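Local coordinates for carbonic anhydrase (PDB 3R1W), which probably catalyses the reversible hydration of carbon dioxide to bicarbonate, as a gamma-class enzyme built on a left-handed beta-helix, at residues V38-D43 and A50-D55; H74-H77 and Y81-G84. One frame throughout, in Å; residues are numbered along the deposited sequence.

In the fold
Contact 1 lies in the core of the beta-helix, its centre about 9 Å from that of the chain, whereas contact 2 lies in a loop projecting from it, about 18 Å from the same point. The two contact centres are also about 18 Å apart. They nevertheless touch where Asp55 OD1 meets His74 NE2 at 3.1 Å, a probable hydrogen bond between side chains, where strands 51-54 and 72-74 run side by side in one sheet. Both contacts border the second subunit. There His74 also meets the rings of His103 and of His98 from that subunit, a trio of histidines consistent with the intersubunit metal site of gamma-class carbonic anhydrases.

Contact 1 (V38-D43 and A50-D55); sequences VELGDD and AVIRGD
Val38 and Ile52 face one another across the interior of the beta-helix and bury most of the surface of this contact, with Gly54 third. Their side chains cross at about a right angle, and Ile52 CG2 sits against both methyls of Val38, 4.0 Å from CG1 and as far from CG2. CG1 of Val38 is anti to the backbone N (chi1 175°), which leaves CG2 to lie against the opposing backbone as well. That methyl reaches Ile52 O at 3.9 Å, and Gly54 N lies equally far from Val38 CG2. Gly54 brings backbone alone to this spot. Val38 CA and Gly54 CA are the nearest such pair across the segments, 5.6 Å apart. Leu40 adds a looser apolar touch, its CD2 lying 4.5 Å from Ile52 CD1. No hydrogen bond joins the segments, and their strands run at 129°, as expected of two walls of a triangular prism. On the outer side, Arg53 NH1 donates to the syn lone pair of Asp55 OD2 at 2.7 Å, nearly in the guanidinium plane, while its NH2 pairs with Asp69 of the second subunit. Strand 38-40 is flanked in its sheet by 21-22 and 58-61, and strand 51-54 by 33-35 and 72-74. Ile59 of strand 58-61, the strand that follows 51-54 and lies beside 38-40, packs on both Val38 and Ile52.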
loop_
_atom_site.group_PDB
_atom_site.type_symbol
_atom_site.label_atom_id
_atom_site.label_comp_id
_atom_site.label_asym_id
_atom_site.label_seq_id
_atom_site.Cartn_x
_atom_site.Cartn_y
_atom_site.Cartn_z
ATOM N N VAL B 38 6.844 20.090 -4.186
ATOM C CA VAL B 38 6.229 19.733 -2.914
ATOM C C VAL B 38 6.760 20.667 -1.838
ATOM O O VAL B 38 7.965 20.890 -1.748
ATOM C CB VAL B 38 6.604 18.287 -2.488
ATOM C CG1 VAL B 38 6.040 17.973 -1.085
ATOM C CG2 VAL B 38 6.123 17.268 -3.515
ATOM N N GLU B 39 5.867 21.184 -1.000
ATOM C CA GLU B 39 6.286 21.989 0.136
ATOM C C GLU B 39 5.728 21.376 1.411
ATOM O O GLU B 39 4.565 20.989 1.456
ATOM C CB GLU B 39 5.784 23.432 0.001
ATOM C CG GLU B 39 6.276 24.131 -1.255
ATOM C CD GLU B 39 5.928 25.610 -1.291
ATOM O OE1 GLU B 39 5.396 26.136 -0.284
ATOM O OE2 GLU B 39 6.189 26.245 -2.336
ATOM N N LEU B 40 6.576 21.269 2.428
ATOM C CA LEU B 40 6.161 20.746 3.728
ATOM C C LEU B 40 6.430 21.788 4.802
ATOM O O LEU B 40 7.532 22.325 4.887
ATOM C CB LEU B 40 6.932 19.463 4.074
ATOM C CG LEU B 40 6.912 18.332 3.046
ATOM C CD1 LEU B 40 7.768 17.169 3.526
ATOM C CD2 LEU B 40 5.499 17.880 2.810
ATOM N N GLY B 41 5.428 22.050 5.634
ATOM C CA GLY B 41 5.564 23.003 6.726
ATOM C C GLY B 41 6.409 22.500 7.881
ATOM O O GLY B 41 6.804 21.330 7.929
ATOM N N ASP B 42 6.688 23.397 8.826
ATOM C CA ASP B 42 7.485 23.049 9.995
ATOM C C ASP B 42 6.913 21.829 10.716
ATOM O O ASP B 42 5.697 21.680 10.851
ATOM C CB ASP B 42 7.547 24.224 10.979
ATOM C CG ASP B 42 8.258 25.442 10.411
ATOM O OD1 ASP B 42 8.895 25.335 9.340
ATOM O OD2 ASP B 42 8.180 26.518 11.054
ATOM N N ASP B 43 7.801 20.957 11.176
ATOM C CA ASP B 43 7.418 19.832 12.029
ATOM C C ASP B 43 6.612 18.739 11.326
ATOM O O ASP B 43 6.025 17.886 11.996
ATOM C CB ASP B 43 6.667 20.316 13.289
ATOM C CG ASP B 43 7.582 21.000 14.296
ATOM O OD1 ASP B 43 8.720 20.523 14.503
ATOM O OD2 ASP B 43 7.162 22.023 14.888
ATOM N N ALA B 50 6.590 6.048 2.183
ATOM C CA ALA B 50 5.562 6.939 1.641
ATOM C C ALA B 50 6.060 7.625 0.365
ATOM O O ALA B 50 7.266 7.843 0.193
ATOM C CB ALA B 50 5.142 7.983 2.667
ATOM N N VAL B 51 5.124 7.983 -0.511
ATOM C CA VAL B 51 5.449 8.669 -1.754
ATOM C C VAL B 51 4.665 9.966 -1.846
ATOM O O VAL B 51 3.448 9.972 -1.657
ATOM C CB VAL B 51 5.116 7.794 -2.991
ATOM C CG1 VAL B 51 5.430 8.551 -4.287
ATOM C CG2 VAL B 51 5.895 6.489 -2.933
ATOM N N ILE B 52 5.367 11.066 -2.114
ATOM C CA ILE B 52 4.716 12.341 -2.400
ATOM C C ILE B 52 5.275 12.845 -3.736
ATOM O O ILE B 52 6.395 13.361 -3.806
ATOM C CB ILE B 52 4.961 13.380 -1.276
ATOM C CG1 ILE B 52 4.728 12.753 0.103
ATOM C CG2 ILE B 52 4.038 14.582 -1.456
ATOM C CD1 ILE B 52 4.996 13.716 1.247
ATOM N N ARG B 53 4.497 12.659 -4.794
ATOM C CA ARG B 53 5.002 12.871 -6.153
ATOM C C ARG B 53 4.378 14.118 -6.786
ATOM O O ARG B 53 3.268 14.078 -7.321
ATOM C CB ARG B 53 4.801 11.611 -7.016
ATOM C CG ARG B 53 5.288 11.766 -8.474
ATOM C CD ARG B 53 5.680 10.441 -9.160
ATOM N NE ARG B 53 4.585 9.486 -9.324
ATOM C CZ ARG B 53 3.765 9.432 -10.371
ATOM N NH1 ARG B 53 3.883 10.312 -11.362
ATOM N NH2 ARG B 53 2.810 8.503 -10.419
ATOM N N GLY B 54 5.095 15.234 -6.698
ATOM C CA GLY B 54 4.609 16.495 -7.239
ATOM C C GLY B 54 5.239 16.810 -8.579
ATOM O O GLY B 54 5.899 17.831 -8.737
ATOM N N ASP B 55 5.032 15.933 -9.549
ATOM C CA ASP B 55 5.661 16.121 -10.851
ATOM C C ASP B 55 4.796 16.948 -11.805
ATOM O O ASP B 55 5.265 17.931 -12.375
ATOM C CB ASP B 55 6.119 14.789 -11.478
ATOM C CG ASP B 55 5.065 13.687 -11.422
ATOM O OD1 ASP B 55 3.887 13.946 -11.066
ATOM O OD2 ASP B 55 5.443 12.538 -11.755
#

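Contact 2 (H74-H77 and Y81-G84); sequences HITH and YNPG
Thr76 meets Asn82 through its methyl group, and the two side chains cross at about a right angle. The nearest pair is Thr76 CG2 and Asn82 ND2, 3.6 Å apart. Asn82 CG follows at 3.8 Å from Thr76 CG2, and Asn82 CB at 3.9 Å from the same methyl, so the contact extends from the amide nitrogen back to the root of the asparagine. It is van der Waals packing: no direct hydrogen bond crosses between 74-77 and 81-84. In Thr76 the CG2 branch is anti to the backbone N, while OG1 (chi1 -66°) sits beside that N and is hydrogen-bonded to Asp121. The threonine thus splits its duties, with a polar branch tied to the body of the beta-helix and an apolar one given to the loop.

A single water supplies the polar link. It accepts from Asn82 ND2 at 2.8 Å and donates to His77 O, also at 2.8 Å from the water oxygen. ND2 thus both packs against the Thr76 methyl and donates to the water. The water also stands 3.4 Å above the plane of the His77 ring, offset toward its rim.

The two segments form the legs of the long excursion between strands 72-74 and 88-90. Thr76 is backbone-bonded to Tyr86 on the returning leg, and Gly84 O accepts from His57. Tyr81 reaches across to Ser166, Phe167 and Tyr170 of the second subunit, placing the outer part of the loop at the trimer interface.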
loop_
_atom_site.group_PDB
_atom_site.type_symbol
_atom_site.label_atom_id
_atom_site.label_comp_id
_atom_site.label_asym_id
_atom_site.label_seq_id
_atom_site.Cartn_x
_atom_site.Cartn_y
_atom_site.Cartn_z
ATOM N N HIS B 74 -0.570 12.158 -4.577
ATOM C CA HIS B 74 -0.310 12.525 -5.958
ATOM C C HIS B 74 -1.380 13.494 -6.457
ATOM O O HIS B 74 -2.238 13.949 -5.699
ATOM C CB HIS B 74 -0.196 11.268 -6.842
ATOM C CG HIS B 74 0.408 11.530 -8.190
ATOM N ND1 HIS B 74 -0.169 11.099 -9.366
ATOM C CD2 HIS B 74 1.532 12.199 -8.547
ATOM C CE1 HIS B 74 0.572 11.488 -10.390
ATOM N NE2 HIS B 74 1.610 12.157 -9.920
ATOM N N ILE B 75 -1.301 13.825 -7.731
ATOM C CA ILE B 75 -2.094 14.900 -8.289
ATOM C C ILE B 75 -2.540 14.551 -9.701
ATOM O O ILE B 75 -2.186 13.492 -10.229
ATOM C CB ILE B 75 -1.292 16.214 -8.292
ATOM C CG1 ILE B 75 0.173 15.968 -8.703
ATOM C CG2 ILE B 75 -1.310 16.831 -6.899
ATOM C CD1 ILE B 75 0.382 15.452 -10.153
ATOM N N THR B 76 -3.318 15.436 -10.316
ATOM C CA THR B 76 -3.783 15.195 -11.680
ATOM C C THR B 76 -3.336 16.321 -12.614
ATOM O O THR B 76 -3.559 17.495 -12.331
ATOM C CB THR B 76 -5.315 15.081 -11.728
ATOM O OG1 THR B 76 -5.728 13.914 -11.010
ATOM C CG2 THR B 76 -5.811 14.987 -13.177
ATOM N N HIS B 77 -2.712 15.966 -13.734
ATOM C CA HIS B 77 -2.244 16.993 -14.651
ATOM C C HIS B 77 -3.408 17.690 -15.358
ATOM O O HIS B 77 -4.480 17.112 -15.556
ATOM C CB HIS B 77 -1.230 16.425 -15.657
ATOM C CG HIS B 77 -1.841 15.606 -16.752
ATOM N ND1 HIS B 77 -1.940 16.061 -18.051
ATOM C CD2 HIS B 77 -2.354 14.354 -16.754
ATOM C CE1 HIS B 77 -2.504 15.132 -18.801
ATOM N NE2 HIS B 77 -2.762 14.083 -18.041
ATOM N N TYR B 81 -9.229 16.403 -20.342
ATOM C CA TYR B 81 -9.959 15.458 -19.506
ATOM C C TYR B 81 -10.155 16.024 -18.101
ATOM O O TYR B 81 -11.112 15.668 -17.406
ATOM C CB TYR B 81 -9.229 14.113 -19.451
ATOM C CG TYR B 81 -9.138 13.438 -20.798
ATOM C CD1 TYR B 81 -8.065 13.686 -21.645
ATOM C CD2 TYR B 81 -10.134 12.567 -21.232
ATOM C CE1 TYR B 81 -7.975 13.079 -22.892
ATOM C CE2 TYR B 81 -10.056 11.956 -22.474
ATOM C CZ TYR B 81 -8.974 12.211 -23.296
ATOM O OH TYR B 81 -8.899 11.606 -24.529
ATOM N N ASN B 82 -9.255 16.921 -17.700
ATOM C CA ASN B 82 -9.325 17.583 -16.393
ATOM C C ASN B 82 -8.814 19.024 -16.474
ATOM O O ASN B 82 -7.687 19.317 -16.088
ATOM C CB ASN B 82 -8.519 16.804 -15.341
ATOM C CG ASN B 82 -9.050 15.401 -15.110
ATOM O OD1 ASN B 82 -10.077 15.211 -14.454
ATOM N ND2 ASN B 82 -8.336 14.404 -15.628
ATOM N N PRO B 83 -9.646 19.938 -16.989
ATOM C CA PRO B 83 -9.210 21.326 -17.179
ATOM C C PRO B 83 -8.597 21.918 -15.915
ATOM O O PRO B 83 -9.245 21.916 -14.867
ATOM C CB PRO B 83 -10.516 22.047 -17.531
ATOM C CG PRO B 83 -11.326 20.999 -18.213
ATOM C CD PRO B 83 -11.005 19.705 -17.506
ATOM N N GLY B 84 -7.360 22.402 -16.017
ATOM C CA GLY B 84 -6.671 23.003 -14.887
ATOM C C GLY B 84 -6.008 22.003 -13.948
ATOM O O GLY B 84 -5.226 22.390 -13.079
HETATM O O HOH W 1 -5.900 15.072 -16.876
#